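Local atomic coordinates of protocadherin gamma-B3 (PDB entry 5K8R), a protein that probably acts as a calcium-dependent cell-adhesion molecule that may help establish and maintain specific neuronal connections, present here as its first four extracellular cadherin repeats. Residues S15-L20 with V89-Q94; K43-S48 with G52-S57; P101-N106 with Q138-S143. All blocks are in the same frame, centred on the assembly; numbering follows the deposited sequence.

Interaction 1: S15-L20 with V89-Q94; sequences SLVGNL and VTVLIQ
With chi1 at -177°, Val-89 sets CG1 anti to its backbone N and swings CG2 opposite the carbonyl carbon, which aims CG2 at Leu-20. The two side chains meet tip to tip: CG2 of Val-89 lies 3.8 Å from CD2 of Leu-20 and 4.2 Å from its CD1, nearer the CD2 branch. Farther along the two segments, Val-17 and Val-91 approach more loosely, their CG1 methyls 4.3 Å apart. The backbones themselves stay distant, with CA of Val-17 and CA of Val-91 separated by 8.5 Å, so no hydrogen bond passes between them. This is face-to-face packing of the two sheets of the first cadherin repeat: strand 16-19 belongs to one, strand 85-94 to the other. Val-89 and Val-91, two residues apart on a strand, present their side chains on the same inward face, where beta-branched residues suit extended backbone. Leu-20, at the start of helix 20-23, supplies the longer reach needed there, and Phe-76 from strand 73-80 touches both valines of the partner strand. Because methyl groups alone meet, the contact has little directionality and depends on shape and the exclusion of water.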
loop_
_atom_site.group_PDB
_atom_site.type_symbol
_atom_site.label_atom_id
_atom_site.label_comp_id
_atom_site.label_asym_id
_atom_site.label_seq_id
_atom_site.Cartn_x
_atom_site.Cartn_y
_atom_site.Cartn_z
ATOM N N SER A 15 -59.503 -19.171 -23.214
ATOM C CA SER A 15 -59.542 -20.129 -22.119
ATOM C C SER A 15 -60.677 -19.791 -21.161
ATOM O O SER A 15 -60.912 -18.624 -20.837
ATOM C CB SER A 15 -58.207 -20.140 -21.374
ATOM O OG SER A 15 -57.148 -20.531 -22.230
ATOM N N LEU A 16 -61.378 -20.825 -20.705
ATOM C CA LEU A 16 -62.542 -20.630 -19.851
ATOM C C LEU A 16 -62.113 -20.162 -18.467
ATOM O O LEU A 16 -61.444 -20.899 -17.734
ATOM C CB LEU A 16 -63.346 -21.924 -19.751
ATOM C CG LEU A 16 -64.543 -21.897 -18.798
ATOM C CD1 LEU A 16 -65.546 -20.840 -19.228
ATOM C CD2 LEU A 16 -65.204 -23.262 -18.717
ATOM N N VAL A 17 -62.491 -18.936 -18.110
ATOM C CA VAL A 17 -62.296 -18.473 -16.741
ATOM C C VAL A 17 -63.421 -18.974 -15.848
ATOM O O VAL A 17 -63.180 -19.486 -14.748
ATOM C CB VAL A 17 -62.186 -16.938 -16.693
ATOM C CG1 VAL A 17 -61.995 -16.466 -15.258
ATOM C CG2 VAL A 17 -61.051 -16.460 -17.575
ATOM N N GLY A 18 -64.663 -18.841 -16.303
ATOM C CA GLY A 18 -65.757 -19.341 -15.492
ATOM C C GLY A 18 -67.081 -19.232 -16.212
ATOM O O GLY A 18 -67.162 -18.775 -17.355
ATOM N N ASN A 19 -68.128 -19.674 -15.518
ATOM C CA ASN A 19 -69.503 -19.580 -15.997
ATOM C C ASN A 19 -70.186 -18.473 -15.197
ATOM O O ASN A 19 -70.918 -18.730 -14.240
ATOM C CB ASN A 19 -70.233 -20.923 -15.852
ATOM C CG ASN A 19 -69.455 -22.083 -16.451
ATOM O OD1 ASN A 19 -69.399 -22.247 -17.671
ATOM N ND2 ASN A 19 -68.860 -22.901 -15.592
ATOM N N LEU A 20 -69.936 -17.226 -15.604
ATOM C CA LEU A 20 -70.424 -16.081 -14.840
ATOM C C LEU A 20 -71.943 -16.078 -14.736
ATOM O O LEU A 20 -72.500 -15.782 -13.672
ATOM C CB LEU A 20 -69.932 -14.779 -15.470
ATOM C CG LEU A 20 -68.746 -14.109 -14.778
ATOM C CD1 LEU A 20 -68.407 -12.795 -15.461
ATOM C CD2 LEU A 20 -69.052 -13.890 -13.305
ATOM N N VAL A 89 -66.686 -8.762 -9.964
ATOM C CA VAL A 89 -65.960 -10.003 -10.198
ATOM C C VAL A 89 -64.489 -9.759 -9.902
ATOM O O VAL A 89 -63.922 -8.749 -10.338
ATOM C CB VAL A 89 -66.148 -10.514 -11.638
ATOM C CG1 VAL A 89 -65.440 -11.849 -11.825
ATOM C CG2 VAL A 89 -67.625 -10.636 -11.978
ATOM N N THR A 90 -63.878 -10.676 -9.157
ATOM C CA THR A 90 -62.449 -10.647 -8.888
ATOM C C THR A 90 -61.825 -11.948 -9.373
ATOM O O THR A 90 -62.366 -13.032 -9.136
ATOM C CB THR A 90 -62.161 -10.442 -7.395
ATOM O OG1 THR A 90 -62.818 -11.461 -6.636
ATOM C CG2 THR A 90 -62.669 -9.087 -6.938
ATOM N N VAL A 91 -60.694 -11.836 -10.064
ATOM C CA VAL A 91 -60.005 -12.982 -10.650
ATOM C C VAL A 91 -58.580 -12.989 -10.118
ATOM O O VAL A 91 -57.795 -12.079 -10.415
ATOM C CB VAL A 91 -60.015 -12.943 -12.184
ATOM C CG1 VAL A 91 -59.330 -14.180 -12.748
ATOM C CG2 VAL A 91 -61.439 -12.831 -12.706
ATOM N N LEU A 92 -58.238 -14.036 -9.374
ATOM C CA LEU A 92 -56.894 -14.197 -8.838
ATOM C C LEU A 92 -56.011 -14.789 -9.935
ATOM O O LEU A 92 -56.373 -15.782 -10.566
ATOM C CB LEU A 92 -56.905 -15.111 -7.613
ATOM C CG LEU A 92 -55.544 -15.425 -6.990
ATOM C CD1 LEU A 92 -54.889 -14.157 -6.463
ATOM C CD2 LEU A 92 -55.685 -16.460 -5.883
ATOM N N ILE A 93 -54.857 -14.170 -10.163
ATOM C CA ILE A 93 -53.926 -14.609 -11.194
ATOM C C ILE A 93 -52.780 -15.343 -10.509
ATOM O O ILE A 93 -51.928 -14.723 -9.863
ATOM C CB ILE A 93 -53.414 -13.431 -12.033
ATOM C CG1 ILE A 93 -54.584 -12.719 -12.717
ATOM C CG2 ILE A 93 -52.397 -13.905 -13.057
ATOM C CD1 ILE A 93 -55.433 -13.627 -13.580
ATOM N N GLN A 94 -52.758 -16.664 -10.652
ATOM C CA GLN A 94 -51.710 -17.474 -10.049
ATOM C C GLN A 94 -50.404 -17.330 -10.824
ATOM O O GLN A 94 -50.394 -17.083 -12.033
ATOM C CB GLN A 94 -52.136 -18.941 -10.003
ATOM C CG GLN A 94 -53.430 -19.183 -9.243
ATOM C CD GLN A 94 -54.034 -20.543 -9.536
ATOM O OE1 GLN A 94 -53.683 -21.190 -10.524
ATOM N NE2 GLN A 94 -54.947 -20.982 -8.678
#

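Interaction 2: K43-S48 with G52-S57; sequences KFFTVS and GNLLVS
The beta hairpin of the first cadherin repeat, strands 45-47 and 53-56, brings Thr-46 opposite Leu-55 as an antiparallel hydrogen-bonded pair. Thr-46 N donates to Leu-55 O and Leu-55 N returns a bond to Thr-46 O, both 2.9 Å long. Toward the turn, Ser-48 N reaches Asn-53 O in a nearly straight bond (172° at the hydrogen), and Gly-52 N closes onto Ser-48 O at 2.7 Å in a more bent hydrogen bond (141° at the hydrogen). Glycine suits this place because its positive phi would press a CB against the preceding carbonyl oxygen. At the other end, Ser-57 N donates to Phe-44 O.

Strand 53-56 is the middle strand of a three-stranded antiparallel sheet, with 45-47 along one side and 16-19 along the other; this sheet forms one layer of the cadherin sandwich. The hairpin therefore has an inner and an outer face. On the inner one, Val-47 and Leu-54 cross obliquely, CG2 of Val-47 lying 3.8 Å from CD1 of Leu-54. That same CD1 comes within 3.6 Å of CB of Phe-45, while Leu-20 and Phe-76 pack around this apolar group. The Phe-45 ring has Leu-55 O at its edge, near its plane.

The outer face is more mixed and only partly buried, which suits short polar side chains. With chi1 at 49°, OG1 of Thr-46 lies between the backbone N and the carbonyl carbon, which leaves CG2 anti to the carbonyl carbon and facing Ser-57, whose OG it meets at 3.5 Å. Leu-55 likewise extends CD1 to within 3.3 Å of Ser-48 OG, its methyl lying against the hydroxyl oxygen rather than a hydrocarbon.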
loop_
_atom_site.group_PDB
_atom_site.type_symbol
_atom_site.label_atom_id
_atom_site.label_comp_id
_atom_site.label_asym_id
_atom_site.label_seq_id
_atom_site.Cartn_x
_atom_site.Cartn_y
_atom_site.Cartn_z
ATOM N N LYS A 43 -58.299 -4.879 -21.383
ATOM C CA LYS A 43 -59.026 -5.901 -22.137
ATOM C C LYS A 43 -58.449 -7.279 -21.809
ATOM O O LYS A 43 -57.788 -7.929 -22.619
ATOM C CB LYS A 43 -58.954 -5.611 -23.629
ATOM C CG LYS A 43 -59.384 -4.207 -24.027
ATOM C CD LYS A 43 -60.894 -4.096 -24.147
ATOM C CE LYS A 43 -61.297 -2.755 -24.739
ATOM N NZ LYS A 43 -62.751 -2.700 -25.055
ATOM N N PHE A 44 -58.718 -7.726 -20.583
ATOM C CA PHE A 44 -58.210 -9.005 -20.099
ATOM C C PHE A 44 -59.226 -10.134 -20.197
ATOM O O PHE A 44 -58.847 -11.277 -20.473
ATOM C CB PHE A 44 -57.736 -8.869 -18.647
ATOM C CG PHE A 44 -56.398 -8.196 -18.508
ATOM C CD1 PHE A 44 -55.411 -8.392 -19.460
ATOM C CD2 PHE A 44 -56.128 -7.368 -17.432
ATOM C CE1 PHE A 44 -54.178 -7.776 -19.339
ATOM C CE2 PHE A 44 -54.898 -6.749 -17.306
ATOM C CZ PHE A 44 -53.922 -6.953 -18.262
ATOM N N PHE A 45 -60.508 -9.847 -19.982
ATOM C CA PHE A 45 -61.555 -10.854 -20.033
ATOM C C PHE A 45 -62.715 -10.353 -20.878
ATOM O O PHE A 45 -62.929 -9.144 -21.012
ATOM C CB PHE A 45 -62.067 -11.213 -18.629
ATOM C CG PHE A 45 -60.984 -11.602 -17.666
ATOM C CD1 PHE A 45 -60.469 -10.677 -16.772
ATOM C CD2 PHE A 45 -60.483 -12.892 -17.650
ATOM C CE1 PHE A 45 -59.472 -11.033 -15.882
ATOM C CE2 PHE A 45 -59.488 -13.254 -16.764
ATOM C CZ PHE A 45 -58.981 -12.324 -15.879
ATOM N N THR A 46 -63.466 -11.294 -21.447
ATOM C CA THR A 46 -64.694 -10.985 -22.165
ATOM C C THR A 46 -65.769 -11.979 -21.758
ATOM O O THR A 46 -65.484 -13.157 -21.526
ATOM C CB THR A 46 -64.501 -11.024 -23.694
ATOM O OG1 THR A 46 -63.844 -12.242 -24.067
ATOM C CG2 THR A 46 -63.676 -9.835 -24.169
ATOM N N VAL A 47 -67.003 -11.497 -21.662
ATOM C CA VAL A 47 -68.146 -12.341 -21.331
ATOM C C VAL A 47 -68.812 -12.770 -22.632
ATOM O O VAL A 47 -69.159 -11.930 -23.469
ATOM C CB VAL A 47 -69.138 -11.605 -20.416
ATOM C CG1 VAL A 47 -70.335 -12.483 -20.118
ATOM C CG2 VAL A 47 -68.449 -11.177 -19.126
ATOM N N SER A 48 -68.974 -14.072 -22.814
ATOM C CA SER A 48 -69.680 -14.590 -23.982
ATOM C C SER A 48 -71.169 -14.314 -23.820
ATOM O O SER A 48 -71.801 -14.921 -22.948
ATOM C CB SER A 48 -69.421 -16.090 -24.143
ATOM O OG SER A 48 -68.176 -16.330 -24.774
ATOM N N GLY A 52 -72.846 -16.892 -21.377
ATOM C CA GLY A 52 -72.475 -16.243 -20.136
ATOM C C GLY A 52 -71.148 -16.670 -19.555
ATOM O O GLY A 52 -70.974 -16.614 -18.331
ATOM N N ASN A 53 -70.198 -17.086 -20.387
ATOM C CA ASN A 53 -68.914 -17.577 -19.906
ATOM C C ASN A 53 -67.882 -16.456 -19.901
ATOM O O ASN A 53 -67.685 -15.778 -20.914
ATOM C CB ASN A 53 -68.419 -18.739 -20.768
ATOM C CG ASN A 53 -69.328 -19.948 -20.694
ATOM O OD1 ASN A 53 -70.116 -20.090 -19.760
ATOM N ND2 ASN A 53 -69.217 -20.832 -21.679
ATOM N N LEU A 54 -67.231 -16.267 -18.756
ATOM C CA LEU A 54 -66.087 -15.371 -18.656
ATOM C C LEU A 54 -64.864 -16.072 -19.235
ATOM O O LEU A 54 -64.492 -17.163 -18.776
ATOM C CB LEU A 54 -65.847 -14.970 -17.204
ATOM C CG LEU A 54 -64.812 -13.870 -16.967
ATOM C CD1 LEU A 54 -65.278 -12.565 -17.591
ATOM C CD2 LEU A 54 -64.545 -13.695 -15.481
ATOM N N LEU A 55 -64.245 -15.446 -20.238
ATOM C CA LEU A 55 -63.142 -16.028 -20.989
ATOM C C LEU A 55 -61.966 -15.060 -21.035
ATOM O O LEU A 55 -62.122 -13.844 -20.886
ATOM C CB LEU A 55 -63.559 -16.382 -22.425
ATOM C CG LEU A 55 -64.814 -17.228 -22.635
ATOM C CD1 LEU A 55 -65.094 -17.391 -24.120
ATOM C CD2 LEU A 55 -64.670 -18.582 -21.968
ATOM N N VAL A 56 -60.780 -15.627 -21.266
ATOM C CA VAL A 56 -59.566 -14.831 -21.409
ATOM C C VAL A 56 -59.570 -14.140 -22.766
ATOM O O VAL A 56 -59.754 -14.781 -23.809
ATOM C CB VAL A 56 -58.318 -15.713 -21.243
ATOM C CG1 VAL A 56 -57.063 -14.921 -21.561
ATOM C CG2 VAL A 56 -58.245 -16.279 -19.834
ATOM N N SER A 57 -59.354 -12.825 -22.758
ATOM C CA SER A 57 -59.394 -12.028 -23.977
ATOM C C SER A 57 -58.017 -11.652 -24.506
ATOM O O SER A 57 -57.860 -11.480 -25.718
ATOM C CB SER A 57 -60.202 -10.747 -23.746
ATOM O OG SER A 57 -60.211 -9.932 -24.905
#

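Interaction 3: P101-N106 with Q138-S143; sequences PTFSQN and QQYYLS
Two aromatic rings meet at the level of Phe-103 and Tyr-140: CZ of Phe-103 arrives at the edge of the tyrosine ring, near its plane, with CE1 of Tyr-140 4.0 Å away. The side chains run past each other in opposite directions; the end of the phenylalanine touches the flank of the tyrosine ring, and no stack forms. The third flat group is the carboxamide of Gln-138. Pro-101 CB meets it obliquely, from above its plane and displaced toward the oxygen, 3.4 Å from OE1 of Gln-138 and 3.7 Å from its CD; Pro-101 CG comes within 3.5 Å of the same OE1. A bend at chi2 (-55°) turns the carboxamide toward Pro-101 and lets NE2 hydrogen-bond with Asp-129 OD2.

Asp-129 is a calcium ligand, so Gln-138 acts in the second shell, probably helping to orient this carboxylate. Shortening the residue to an alanine here would probably leave Asp-129 without that amide donor and open a gap beside Pro-101. Tyr-140 suits a buried place because its OH is satisfied beyond the contact by Ser-126 OG and by the backbone N-H of Ala-127.

Pro-101 and Phe-103 end the cadherin linker motif Asp-X-Asn-Asp-Asn-X-Pro-X-Phe, whose Asp-95, Asn-97, Asp-98 and Asn-99 bind calcium between the first and second repeats. Pro-101, its side chain about 5 Å from a bound calcium ion, restricts the backbone just after the metal-binding residues, and Phe-103 offers a broad apolar surface to the second repeat. The linker thus lies against two neighbouring strands: Phe-103 packs on Leu-182 of strand 177-186 and on Cys-194 and Thr-196 of strand 193-203, while strand 138-142, at the outer margin of the same four-stranded sheet, brings Gln-138 and Tyr-140 up to it.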
loop_
_atom_site.group_PDB
_atom_site.type_symbol
_atom_site.label_atom_id
_atom_site.label_comp_id
_atom_site.label_asym_id
_atom_site.label_seq_id
_atom_site.Cartn_x
_atom_site.Cartn_y
_atom_site.Cartn_z
ATOM N N PRO A 101 -33.984 -17.087 -13.201
ATOM C CA PRO A 101 -33.201 -16.100 -12.454
ATOM C C PRO A 101 -32.171 -15.439 -13.356
ATOM O O PRO A 101 -31.868 -15.910 -14.454
ATOM C CB PRO A 101 -32.531 -16.929 -11.352
ATOM C CG PRO A 101 -32.503 -18.322 -11.896
ATOM C CD PRO A 101 -33.751 -18.460 -12.720
ATOM N N THR A 102 -31.629 -14.321 -12.876
ATOM C CA THR A 102 -30.668 -13.567 -13.666
ATOM C C THR A 102 -29.686 -12.860 -12.745
ATOM O O THR A 102 -30.038 -12.437 -11.641
ATOM C CB THR A 102 -31.366 -12.546 -14.577
ATOM O OG1 THR A 102 -30.386 -11.704 -15.196
ATOM C CG2 THR A 102 -32.337 -11.688 -13.780
ATOM N N PHE A 103 -28.447 -12.749 -13.210
ATOM C CA PHE A 103 -27.426 -11.939 -12.564
ATOM C C PHE A 103 -27.232 -10.640 -13.338
ATOM O O PHE A 103 -27.548 -10.543 -14.527
ATOM C CB PHE A 103 -26.101 -12.698 -12.466
ATOM C CG PHE A 103 -26.098 -13.787 -11.431
ATOM C CD1 PHE A 103 -26.319 -15.105 -11.790
ATOM C CD2 PHE A 103 -25.871 -13.491 -10.096
ATOM C CE1 PHE A 103 -26.315 -16.110 -10.839
ATOM C CE2 PHE A 103 -25.866 -14.489 -9.140
ATOM C CZ PHE A 103 -26.088 -15.800 -9.511
ATOM N N SER A 104 -26.705 -9.631 -12.640
ATOM C CA SER A 104 -26.536 -8.319 -13.258
ATOM C C SER A 104 -25.527 -8.368 -14.399
ATOM O O SER A 104 -25.728 -7.734 -15.442
ATOM C CB SER A 104 -26.107 -7.295 -12.208
ATOM O OG SER A 104 -27.083 -7.174 -11.188
ATOM N N GLN A 105 -24.439 -9.113 -14.224
ATOM C CA GLN A 105 -23.415 -9.233 -15.249
ATOM C C GLN A 105 -22.927 -10.672 -15.313
ATOM O O GLN A 105 -22.950 -11.399 -14.317
ATOM C CB GLN A 105 -22.241 -8.279 -14.986
ATOM C CG GLN A 105 -21.654 -8.379 -13.591
ATOM C CD GLN A 105 -20.600 -7.321 -13.330
ATOM O OE1 GLN A 105 -20.369 -6.442 -14.159
ATOM N NE2 GLN A 105 -19.954 -7.401 -12.173
ATOM N N ASN A 106 -22.485 -11.075 -16.506
ATOM C CA ASN A 106 -22.041 -12.451 -16.704
ATOM C C ASN A 106 -20.725 -12.721 -15.985
ATOM O O ASN A 106 -20.508 -13.824 -15.473
ATOM C CB ASN A 106 -21.908 -12.745 -18.198
ATOM C CG ASN A 106 -23.212 -12.557 -18.949
ATOM O OD1 ASN A 106 -23.280 -11.801 -19.917
ATOM N ND2 ASN A 106 -24.257 -13.245 -18.503
ATOM N N GLN A 138 -34.497 -18.671 -4.578
ATOM C CA GLN A 138 -33.285 -19.107 -5.253
ATOM C C GLN A 138 -32.468 -20.058 -4.387
ATOM O O GLN A 138 -32.550 -20.056 -3.157
ATOM C CB GLN A 138 -32.428 -17.903 -5.653
ATOM C CG GLN A 138 -33.126 -16.930 -6.586
ATOM C CD GLN A 138 -33.644 -17.599 -7.844
ATOM O OE1 GLN A 138 -33.000 -18.487 -8.401
ATOM N NE2 GLN A 138 -34.820 -17.180 -8.293
ATOM N N GLN A 139 -31.669 -20.878 -5.064
ATOM C CA GLN A 139 -30.717 -21.782 -4.433
ATOM C C GLN A 139 -29.396 -21.632 -5.169
ATOM O O GLN A 139 -29.343 -21.814 -6.390
ATOM C CB GLN A 139 -31.208 -23.231 -4.480
ATOM C CG GLN A 139 -30.537 -24.149 -3.476
ATOM C CD GLN A 139 -31.252 -24.170 -2.142
ATOM O OE1 GLN A 139 -30.643 -24.412 -1.100
ATOM N NE2 GLN A 139 -32.557 -23.925 -2.168
ATOM N N TYR A 140 -28.340 -21.293 -4.438
ATOM C CA TYR A 140 -27.054 -20.967 -5.037
ATOM C C TYR A 140 -26.067 -22.110 -4.847
ATOM O O TYR A 140 -26.028 -22.746 -3.790
ATOM C CB TYR A 140 -26.489 -19.678 -4.437
ATOM C CG TYR A 140 -27.365 -18.473 -4.688
ATOM C CD1 TYR A 140 -27.239 -17.731 -5.854
ATOM C CD2 TYR A 140 -28.326 -18.085 -3.764
ATOM C CE1 TYR A 140 -28.042 -16.630 -6.091
ATOM C CE2 TYR A 140 -29.134 -16.987 -3.992
ATOM C CZ TYR A 140 -28.987 -16.264 -5.157
ATOM O OH TYR A 140 -29.788 -15.170 -5.388
ATOM N N TYR A 141 -25.269 -22.363 -5.883
ATOM C CA TYR A 141 -24.258 -23.411 -5.867
ATOM C C TYR A 141 -22.976 -22.872 -6.480
ATOM O O TYR A 141 -23.008 -22.258 -7.551
ATOM C CB TYR A 141 -24.723 -24.651 -6.640
ATOM C CG TYR A 141 -26.022 -25.246 -6.148
ATOM C CD1 TYR A 141 -26.033 -26.207 -5.147
ATOM C CD2 TYR A 141 -27.238 -24.853 -6.693
ATOM C CE1 TYR A 141 -27.217 -26.756 -4.697
ATOM C CE2 TYR A 141 -28.429 -25.397 -6.250
ATOM C CZ TYR A 141 -28.413 -26.349 -5.251
ATOM O OH TYR A 141 -29.593 -26.895 -4.806
ATOM N N LEU A 142 -21.856 -23.104 -5.804
ATOM C CA LEU A 142 -20.543 -22.727 -6.309
ATOM C C LEU A 142 -19.825 -23.972 -6.810
ATOM O O LEU A 142 -19.811 -25.002 -6.126
ATOM C CB LEU A 142 -19.710 -22.041 -5.225
ATOM C CG LEU A 142 -18.328 -21.542 -5.655
ATOM C CD1 LEU A 142 -18.449 -20.268 -6.476
ATOM C CD2 LEU A 142 -17.424 -21.329 -4.450
ATOM N N SER A 143 -19.239 -23.876 -7.998
ATOM C CA SER A 143 -18.472 -24.990 -8.529
ATOM C C SER A 143 -17.265 -25.257 -7.631
ATOM O O SER A 143 -16.681 -24.314 -7.082
ATOM C CB SER A 143 -18.017 -24.694 -9.958
ATOM O OG SER A 143 -19.132 -24.486 -10.809
#

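Interactions 1 and 2 build the same first repeat, their centres about 9 Å apart, and share one sheet in which strands 16-19 and 53-56 are neighbours. There the amides of Val-17 and Gly-18 both approach Leu-54 O and probably bond to it. Interaction 2 joins strands within that sheet through backbone hydrogen bonds and has a partly exposed outer side; interaction 1 joins the sheet to its opposite layer by buried methyl contact alone. Interaction 3, its centre about 35 Å from that of interaction 1, is buried as well but belongs to the second repeat beside the calcium-filled junction, where apolar packing is combined with an amide directed to a metal-binding carboxylate.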